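Long-range contacts in chintase (Rhizomucor miehei, PDB 5YUQ), which probably hydrolyses the beta-1,4 linkages of chitin as a family 18 glycoside hydrolase, with an active site formed as a tunnel: residues I25-A30 with I60-G65; G101-W106 with T146-T151; K311-Y316 with F326-S331. All coordinates share one frame; numbering follows the deposited sequence.

Contact 1: residues I25-A30 with I60-G65; sequences IVYAFA and ISLSVG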
loop_
_atom_site.group_PDB
_atom_site.type_symbol
_atom_site.label_atom_id
_atom_site.label_comp_id
_atom_site.label_asym_id
_atom_site.label_seq_id
_atom_site.Cartn_x
_atom_site.Cartn_y
_atom_site.Cartn_z
ATOM N N ILE A 25 -0.401 -3.436 14.168
ATOM C CA ILE A 25 -0.356 -4.465 13.132
ATOM C C ILE A 25 -1.625 -4.344 12.310
ATOM O O ILE A 25 -2.709 -4.181 12.875
ATOM C CB ILE A 25 -0.288 -5.885 13.725
ATOM C CG1 ILE A 25 1.054 -6.117 14.424
ATOM C CG2 ILE A 25 -0.471 -6.942 12.635
ATOM C CD1 ILE A 25 2.250 -6.158 13.496
ATOM N N VAL A 26 -1.494 -4.375 10.990
ATOM C CA VAL A 26 -2.655 -4.342 10.104
ATOM C C VAL A 26 -2.686 -5.653 9.344
ATOM O O VAL A 26 -1.783 -5.953 8.573
ATOM C CB VAL A 26 -2.602 -3.152 9.135
ATOM C CG1 VAL A 26 -3.956 -2.955 8.475
ATOM C CG2 VAL A 26 -2.222 -1.888 9.891
ATOM N N TYR A 27 -3.716 -6.448 9.597
ATOM C CA TYR A 27 -3.764 -7.821 9.110
ATOM C C TYR A 27 -4.533 -7.881 7.790
ATOM O O TYR A 27 -5.722 -7.587 7.743
ATOM C CB TYR A 27 -4.422 -8.718 10.162
ATOM C CG TYR A 27 -4.287 -10.194 9.884
ATOM C CD1 TYR A 27 -5.070 -10.816 8.919
ATOM C CD2 TYR A 27 -3.394 -10.967 10.604
ATOM C CE1 TYR A 27 -4.943 -12.168 8.659
ATOM C CE2 TYR A 27 -3.263 -12.320 10.358
ATOM C CZ TYR A 27 -4.045 -12.912 9.393
ATOM O OH TYR A 27 -3.899 -14.258 9.146
ATOM N N ALA A 28 -3.844 -8.284 6.723
ATOM C CA ALA A 28 -4.406 -8.268 5.372
ATOM C C ALA A 28 -4.575 -9.691 4.834
ATOM O O ALA A 28 -3.666 -10.494 5.000
ATOM C CB ALA A 28 -3.468 -7.491 4.461
ATOM N N PHE A 29 -5.697 -10.031 4.188
ATOM C CA PHE A 29 -6.883 -9.198 4.004
ATOM C C PHE A 29 -8.127 -10.030 4.301
ATOM O O PHE A 29 -8.146 -11.241 4.058
ATOM C CB PHE A 29 -7.026 -8.780 2.529
ATOM C CG PHE A 29 -6.059 -7.713 2.086
ATOM C CD1 PHE A 29 -6.193 -6.406 2.542
ATOM C CD2 PHE A 29 -5.047 -8.010 1.183
ATOM C CE1 PHE A 29 -5.304 -5.425 2.129
ATOM C CE2 PHE A 29 -4.158 -7.038 0.766
ATOM C CZ PHE A 29 -4.284 -5.741 1.245
ATOM N N ALA A 30 -9.179 -9.381 4.787
ATOM C CA ALA A 30 -10.512 -9.965 4.732
ATOM C C ALA A 30 -11.135 -9.414 3.458
ATOM O O ALA A 30 -11.077 -8.210 3.217
ATOM C CB ALA A 30 -11.322 -9.563 5.943
ATOM N N ILE A 60 -4.167 -3.983 16.948
ATOM C CA ILE A 60 -4.270 -4.709 15.686
ATOM C C ILE A 60 -5.575 -4.389 14.972
ATOM O O ILE A 60 -6.649 -4.403 15.572
ATOM C CB ILE A 60 -4.083 -6.246 15.876
ATOM C CG1 ILE A 60 -4.306 -6.994 14.555
ATOM C CG2 ILE A 60 -5.012 -6.781 16.958
ATOM C CD1 ILE A 60 -3.697 -8.403 14.550
ATOM N N SER A 61 -5.468 -4.072 13.687
ATOM C CA SER A 61 -6.626 -3.845 12.844
ATOM C C SER A 61 -6.692 -4.911 11.773
ATOM O O SER A 61 -5.671 -5.438 11.357
ATOM C CB SER A 61 -6.528 -2.492 12.140
ATOM O OG SER A 61 -6.577 -1.427 13.071
ATOM N N LEU A 62 -7.901 -5.213 11.320
ATOM C CA LEU A 62 -8.088 -6.053 10.149
ATOM C C LEU A 62 -8.245 -5.160 8.930
ATOM O O LEU A 62 -9.018 -4.194 8.961
ATOM C CB LEU A 62 -9.336 -6.916 10.314
ATOM C CG LEU A 62 -9.716 -7.827 9.149
ATOM C CD1 LEU A 62 -8.632 -8.859 8.902
ATOM C CD2 LEU A 62 -11.055 -8.485 9.443
ATOM N N SER A 63 -7.494 -5.471 7.878
ATOM C CA SER A 63 -7.634 -4.775 6.609
ATOM C C SER A 63 -8.647 -5.500 5.746
ATOM O O SER A 63 -8.545 -6.711 5.530
ATOM C CB SER A 63 -6.295 -4.668 5.883
ATOM O OG SER A 63 -6.413 -3.810 4.752
ATOM N N VAL A 64 -9.614 -4.738 5.245
ATOM C CA VAL A 64 -10.719 -5.279 4.472
ATOM C C VAL A 64 -10.617 -4.770 3.041
ATOM O O VAL A 64 -10.613 -3.558 2.806
ATOM C CB VAL A 64 -12.072 -4.827 5.083
ATOM C CG1 VAL A 64 -13.246 -5.297 4.229
ATOM C CG2 VAL A 64 -12.199 -5.337 6.510
ATOM N N GLY A 65 -10.525 -5.688 2.085
ATOM C CA GLY A 65 -10.403 -5.297 0.690
ATOM C C GLY A 65 -9.100 -5.804 0.114
ATOM O O GLY A 65 -8.845 -7.010 0.121
#

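Contact 2: residues G101-W106 with T146-T151; sequences GLNLDW and TTAVPT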
loop_
_atom_site.group_PDB
_atom_site.type_symbol
_atom_site.label_atom_id
_atom_site.label_comp_id
_atom_site.label_asym_id
_atom_site.label_seq_id
_atom_site.Cartn_x
_atom_site.Cartn_y
_atom_site.Cartn_z
ATOM N N GLY A 101 -9.381 -2.295 15.473
ATOM C CA GLY A 101 -9.801 -1.438 14.392
ATOM C C GLY A 101 -10.035 -2.121 13.069
ATOM O O GLY A 101 -9.806 -3.317 12.919
ATOM N N LEU A 102 -10.498 -1.337 12.107
ATOM C CA LEU A 102 -10.694 -1.810 10.749
ATOM C C LEU A 102 -9.998 -0.851 9.810
ATOM O O LEU A 102 -10.144 0.363 9.934
ATOM C CB LEU A 102 -12.181 -1.865 10.400
ATOM C CG LEU A 102 -13.021 -2.935 11.093
ATOM C CD1 LEU A 102 -14.513 -2.658 10.858
ATOM C CD2 LEU A 102 -12.635 -4.322 10.590
ATOM N N ASN A 103 -9.236 -1.415 8.884
ATOM C CA ASN A 103 -8.543 -0.662 7.857
ATOM C C ASN A 103 -9.211 -0.994 6.530
ATOM O O ASN A 103 -9.106 -2.116 6.052
ATOM C CB ASN A 103 -7.062 -1.083 7.840
ATOM C CG ASN A 103 -6.289 -0.488 6.668
ATOM O OD1 ASN A 103 -5.951 -1.185 5.709
ATOM N ND2 ASN A 103 -5.981 0.800 6.759
ATOM N N LEU A 104 -9.908 -0.037 5.928
ATOM C CA LEU A 104 -10.632 -0.324 4.692
ATOM C C LEU A 104 -9.737 -0.020 3.498
ATOM O O LEU A 104 -9.183 1.070 3.393
ATOM C CB LEU A 104 -11.957 0.448 4.628
ATOM C CG LEU A 104 -12.888 0.180 5.818
ATOM C CD1 LEU A 104 -14.275 0.777 5.567
ATOM C CD2 LEU A 104 -12.976 -1.303 6.151
ATOM N N ASP A 105 -9.557 -1.016 2.630
ATOM C CA ASP A 105 -8.617 -0.938 1.515
ATOM C C ASP A 105 -9.335 -1.221 0.197
ATOM O O ASP A 105 -9.002 -2.139 -0.545
ATOM C CB ASP A 105 -7.466 -1.933 1.751
ATOM C CG ASP A 105 -6.302 -1.747 0.799
ATOM O OD1 ASP A 105 -6.254 -0.752 0.041
ATOM O OD2 ASP A 105 -5.402 -2.612 0.805
ATOM N N TRP A 106 -10.340 -0.412 -0.083
ATOM C CA TRP A 106 -11.043 -0.470 -1.351
ATOM C C TRP A 106 -10.147 0.115 -2.436
ATOM O O TRP A 106 -9.763 1.289 -2.378
ATOM C CB TRP A 106 -12.321 0.358 -1.208
ATOM C CG TRP A 106 -13.244 0.387 -2.390
ATOM C CD1 TRP A 106 -13.042 -0.159 -3.624
ATOM C CD2 TRP A 106 -14.534 1.005 -2.430
ATOM N NE1 TRP A 106 -14.132 0.087 -4.434
ATOM C CE2 TRP A 106 -15.058 0.803 -3.721
ATOM C CE3 TRP A 106 -15.295 1.711 -1.493
ATOM C CZ2 TRP A 106 -16.312 1.268 -4.096
ATOM C CZ3 TRP A 106 -16.538 2.183 -1.866
ATOM C CH2 TRP A 106 -17.037 1.956 -3.159
ATOM N N THR A 146 -9.393 3.279 9.817
ATOM C CA THR A 146 -8.452 3.838 8.866
ATOM C C THR A 146 -8.783 3.342 7.478
ATOM O O THR A 146 -9.592 2.424 7.297
ATOM C CB THR A 146 -6.984 3.471 9.187
ATOM O OG1 THR A 146 -6.819 2.045 9.153
ATOM C CG2 THR A 146 -6.591 3.996 10.559
ATOM N N THR A 147 -8.162 3.970 6.495
ATOM C CA THR A 147 -8.344 3.559 5.113
ATOM C C THR A 147 -7.003 3.634 4.410
ATOM O O THR A 147 -6.220 4.551 4.660
ATOM C CB THR A 147 -9.420 4.421 4.394
ATOM O OG1 THR A 147 -9.469 4.068 3.010
ATOM C CG2 THR A 147 -9.098 5.893 4.513
ATOM N N ALA A 148 -6.708 2.635 3.581
ATOM C CA ALA A 148 -5.530 2.679 2.729
ATOM C C ALA A 148 -5.956 3.318 1.422
ATOM O O ALA A 148 -6.924 2.882 0.797
ATOM C CB ALA A 148 -4.986 1.283 2.488
ATOM N N VAL A 149 -5.232 4.351 1.008
ATOM C CA VAL A 149 -5.691 5.220 -0.073
ATOM C C VAL A 149 -4.663 5.368 -1.191
ATOM O O VAL A 149 -3.465 5.193 -0.971
ATOM C CB VAL A 149 -6.034 6.613 0.486
ATOM C CG1 VAL A 149 -7.006 6.503 1.647
ATOM C CG2 VAL A 149 -4.779 7.335 0.932
ATOM N N PRO A 150 -5.130 5.687 -2.410
ATOM C CA PRO A 150 -4.217 5.936 -3.527
ATOM C C PRO A 150 -3.503 7.279 -3.389
ATOM O O PRO A 150 -3.719 8.001 -2.417
ATOM C CB PRO A 150 -5.146 5.937 -4.751
ATOM C CG PRO A 150 -6.488 6.342 -4.196
ATOM C CD PRO A 150 -6.545 5.734 -2.817
ATOM N N THR A 151 -2.670 7.610 -4.368
ATOM C CA THR A 151 -1.803 8.785 -4.276
ATOM C C THR A 151 -2.526 10.103 -4.596
ATOM O O THR A 151 -1.920 11.173 -4.568
ATOM C CB THR A 151 -0.579 8.616 -5.180
ATOM O OG1 THR A 151 -1.012 8.136 -6.458
ATOM C CG2 THR A 151 0.388 7.604 -4.569
HETATM O O HOH W 1 -7.482 0.602 11.408
HETATM O O HOH W 2 -9.590 2.837 -0.017
HETATM O O HOH W 3 -7.110 2.504 -2.063
#

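Contact 3: residues K311-Y316 with F326-S331; sequences KTPYAY and FDDAAS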
loop_
_atom_site.group_PDB
_atom_site.type_symbol
_atom_site.label_atom_id
_atom_site.label_comp_id
_atom_site.label_asym_id
_atom_site.label_seq_id
_atom_site.Cartn_x
_atom_site.Cartn_y
_atom_site.Cartn_z
ATOM N N LYS A 311 14.958 10.272 -4.528
ATOM C CA LYS A 311 15.609 9.842 -3.293
ATOM C C LYS A 311 15.445 8.347 -3.065
ATOM O O LYS A 311 15.100 7.925 -1.962
ATOM C CB LYS A 311 15.077 10.605 -2.069
ATOM C CG LYS A 311 14.976 12.107 -2.256
ATOM C CD LYS A 311 16.350 12.729 -2.430
ATOM C CE LYS A 311 16.220 14.220 -2.728
ATOM N NZ LYS A 311 17.529 14.848 -3.085
ATOM N N THR A 312 15.718 7.548 -4.099
ATOM C CA THR A 312 15.644 6.088 -3.993
ATOM C C THR A 312 16.787 5.426 -4.745
ATOM O O THR A 312 17.295 5.987 -5.718
ATOM C CB THR A 312 14.316 5.529 -4.560
ATOM O OG1 THR A 312 14.180 5.905 -5.937
ATOM C CG2 THR A 312 13.116 6.060 -3.782
ATOM N N PRO A 313 17.175 4.220 -4.306
ATOM C CA PRO A 313 18.230 3.480 -5.007
ATOM C C PRO A 313 17.644 2.745 -6.197
ATOM O O PRO A 313 16.453 2.433 -6.219
ATOM C CB PRO A 313 18.681 2.463 -3.959
ATOM C CG PRO A 313 17.412 2.185 -3.178
ATOM C CD PRO A 313 16.730 3.528 -3.081
ATOM N N TYR A 314 18.479 2.472 -7.189
ATOM C CA TYR A 314 18.063 1.592 -8.255
ATOM C C TYR A 314 19.277 0.834 -8.727
ATOM O O TYR A 314 20.406 1.220 -8.434
ATOM C CB TYR A 314 17.391 2.359 -9.401
ATOM C CG TYR A 314 18.274 3.345 -10.128
ATOM C CD1 TYR A 314 18.490 4.624 -9.624
ATOM C CD2 TYR A 314 18.861 3.012 -11.338
ATOM C CE1 TYR A 314 19.282 5.532 -10.302
ATOM C CE2 TYR A 314 19.650 3.910 -12.018
ATOM C CZ TYR A 314 19.865 5.161 -11.496
ATOM O OH TYR A 314 20.658 6.051 -12.174
ATOM N N ALA A 315 19.048 -0.271 -9.421
ATOM C CA ALA A 315 20.156 -1.110 -9.842
ATOM C C ALA A 315 19.871 -1.663 -11.222
ATOM O O ALA A 315 18.719 -1.888 -11.586
ATOM C CB ALA A 315 20.384 -2.234 -8.837
ATOM N N TYR A 316 20.925 -1.867 -12.001
ATOM C CA TYR A 316 20.755 -2.411 -13.334
ATOM C C TYR A 316 21.480 -3.746 -13.462
ATOM O O TYR A 316 22.633 -3.880 -13.055
ATOM C CB TYR A 316 21.272 -1.436 -14.388
ATOM C CG TYR A 316 21.113 -1.974 -15.792
ATOM C CD1 TYR A 316 19.855 -2.088 -16.374
ATOM C CD2 TYR A 316 22.213 -2.387 -16.525
ATOM C CE1 TYR A 316 19.703 -2.594 -17.663
ATOM C CE2 TYR A 316 22.066 -2.889 -17.806
ATOM C CZ TYR A 316 20.811 -2.989 -18.363
ATOM O OH TYR A 316 20.679 -3.494 -19.636
ATOM N N PHE A 326 14.102 0.202 -5.940
ATOM C CA PHE A 326 13.820 -0.332 -4.610
ATOM C C PHE A 326 13.950 0.706 -3.514
ATOM O O PHE A 326 14.134 1.888 -3.799
ATOM C CB PHE A 326 14.657 -1.595 -4.310
ATOM C CG PHE A 326 16.160 -1.376 -4.248
ATOM C CD1 PHE A 326 16.897 -1.129 -5.401
ATOM C CD2 PHE A 326 16.839 -1.490 -3.030
ATOM C CE1 PHE A 326 18.282 -0.961 -5.341
ATOM C CE2 PHE A 326 18.220 -1.323 -2.964
ATOM C CZ PHE A 326 18.944 -1.064 -4.117
ATOM N N ASP A 327 13.809 0.264 -2.268
ATOM C CA ASP A 327 14.051 1.128 -1.125
ATOM C C ASP A 327 15.004 0.449 -0.175
ATOM O O ASP A 327 14.950 -0.767 0.010
ATOM C CB ASP A 327 12.749 1.476 -0.416
ATOM C CG ASP A 327 12.087 2.675 -1.029
ATOM O OD1 ASP A 327 12.427 3.805 -0.616
ATOM O OD2 ASP A 327 11.261 2.499 -1.951
ATOM N N ASP A 328 15.903 1.242 0.399
ATOM C CA ASP A 328 16.878 0.711 1.342
ATOM C C ASP A 328 16.831 1.516 2.631
ATOM O O ASP A 328 15.903 2.297 2.845
ATOM C CB ASP A 328 18.288 0.681 0.736
ATOM C CG ASP A 328 18.734 2.029 0.193
ATOM O OD1 ASP A 328 18.089 3.050 0.486
ATOM O OD2 ASP A 328 19.766 2.072 -0.526
ATOM N N ALA A 329 17.808 1.325 3.509
ATOM C CA ALA A 329 17.757 2.030 4.781
ATOM C C ALA A 329 17.801 3.532 4.560
ATOM O O ALA A 329 17.077 4.277 5.224
ATOM C CB ALA A 329 18.879 1.585 5.690
ATOM N N ALA A 330 18.636 3.974 3.622
ATOM C CA ALA A 330 18.780 5.404 3.357
ATOM C C ALA A 330 17.489 6.021 2.834
ATOM O O ALA A 330 17.043 7.062 3.325
ATOM C CB ALA A 330 19.911 5.647 2.368
ATOM N N SER A 331 16.891 5.398 1.823
ATOM C CA SER A 331 15.690 5.959 1.223
ATOM C C SER A 331 14.507 5.915 2.188
ATOM O O SER A 331 13.695 6.832 2.198
ATOM C CB SER A 331 15.352 5.266 -0.099
ATOM O OG SER A 331 14.960 3.929 0.122
HETATM O O HOH W 4 12.959 8.073 -0.249
#

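Contact 1: residues I25-A30 with I60-G65
Leu62 extends from its strand with CG anti to the backbone N (chi1 178°), and a chi2 of 63° then spreads its methyls under the neighbouring strand. CD2 meets Ala30 CB at 3.7 Å, while CD1 lies 3.4 Å from Tyr27 O and slants against the Tyr27 ring. On the same face, the extended CG1 branch of Ile60 carries CD1 to 4.0 Å from Ile25 CG2. This is the apolar outer side of two parallel strands of the family 18 TIM barrel, packed against helix 43-55; Tyr27 reaches past it to bond Asp10 and Gln45 through OH. The strands are stitched by backbone bonds such as Tyr27 N to Ser61 O, 2.8 Å. Tyr27 O takes Ser63 N and Ala30 N bonds to Ser63 O, so Ala28 and Phe29, joined by a cis peptide, lie between two bonds to Ser63. Phe29 (chi1 -75°) has Ser63 OG at its ring edge, CE1 to OG 3.3 Å, Gly65 O 3.5 Å from CG, and Ala28 CB over one face. The hydrogen bond of Ser63 OG goes to Asn103 OD1 of the next strand. The face of Ile25, Tyr27, Ile60 and Leu62 is thus largely apolar, whereas that of Val26, Ser61 and Ser63 mixes hydrocarbon with hydroxyls; the edge C-H groups of Phe29 are probably weakly favourable to the Ser63 oxygen, whose bonding need Asn103 meets.

Contact 2: residues G101-W106 with T146-T151
Thr146 OG1 is gripped from two directions: Asn103 ND2 donates to it at 2.8 Å, and water 1 sits 2.8 Å away. The two residues face each other across parallel strands 101-105 and 144-149, which with helix 124-139 form a beta-alpha-beta unit of the TIM barrel. Segment 101-106 also carries the two inner positions of the family 18 DxxDxDxE signature, with Asn103 where the pattern has its second Asp and Asp105 at the third; Glu107, the next residue, ends the signature and corresponds to the catalytic acid of related chitinases. Thr146 chi1 of 61° tucks OG1 between the backbone N and the carbonyl carbon and turns it to the barrel interior. The Asn103 amide meets it squarely, the hydroxyl oxygen lying in the amide plane and the N-H pointing at it at 171°. With the other end of this amide, OD1, taking a bond from Tyr7, both ends are held and the flip of the group is fixed. Water 1 reaches on, weakly, to Leu102 O.

Backbone pairing carries the rest of the seam. Leu104 N bonds to Thr146 O at 2.8 Å, and Leu104 O receives Ala148 N at 2.9 Å. Thr147 OG1 comes up beside the same oxygen on the helix side, where Tyr128 OH joins the cluster. Further along, Asp105 lays its carboxylate alongside a methyl group, OD1 to Ala148 CB 3.4 Å. Past that point no direct backbone bond joins the two segments; waters 2 and 3 lie between Trp106 O and Ala148 O, water 2 at 2.8 Å from each oxygen and water 3 at 2.9 Å from each.

Contact 3: residues K311-Y316 with F326-S331
Pro313 CB touches Phe326 CZ at 3.5 Å, the first contact of the proline ring, which sits between an antiparallel beta meander and the capped start of helix 329-341. The next atom, CG, stands over the middle of the Phe326 ring in a CH-pi contact, 3.6 Å from the centroid and only 9° off the normal. CG also lies near Phe326 O and the Asp328 carboxylate, with OD2 3.5 Å from CG. Last, CD lies 3.2 Å from Phe326 O and faces Ser331 OG. Phe326 can offer its face because chi1 of 64° folds the ring back across the proline, while Trp287 and Ile290 pack against it from helix 287-292. The backbones are tied by one long bond, Phe326 N to Pro313 O at 3.3 Å, almost straight at the hydrogen.

The polar groups beside the proline belong to the helix cap. Asp328 and Ser331 form a capping box: Asp328 OD1 accepts from Ser331 N, and Ser331 OG accepts from Asp328 N. That same hydroxyl donates to Asp327 OD1 at 2.6 Å, so it gives one bond and accepts another; Lys335 forms a salt bridge with the Asp327 carboxylate. At the strand's start, water 4 donates to Lys311 O at 2.7 Å and to Ser331 O at 2.8 Å.

Overall arrangement
From the N terminus, contact 1 closes first, once the chain has left strand 24-32, passed through helix 43-55 and returned as strand 59-65. Contact 2 closes a similar excursion by way of helix 124-139. Contact 3 closes a much shorter loop, the hairpin of strands 312-317 and 322-325 before helix 329-341. The three follow in series, none nested or crossed. Contacts 1 and 2 touch, since strands 59-65 and 101-105 are neighbours in the barrel: Leu62 O meets Asn103 N, and Val64 O meets Asp105 N. Contact 3 is remote, its nearest atoms about 12 Å from contact 2, and joins the peripheral meander to the helix preceding barrel strand 346-350.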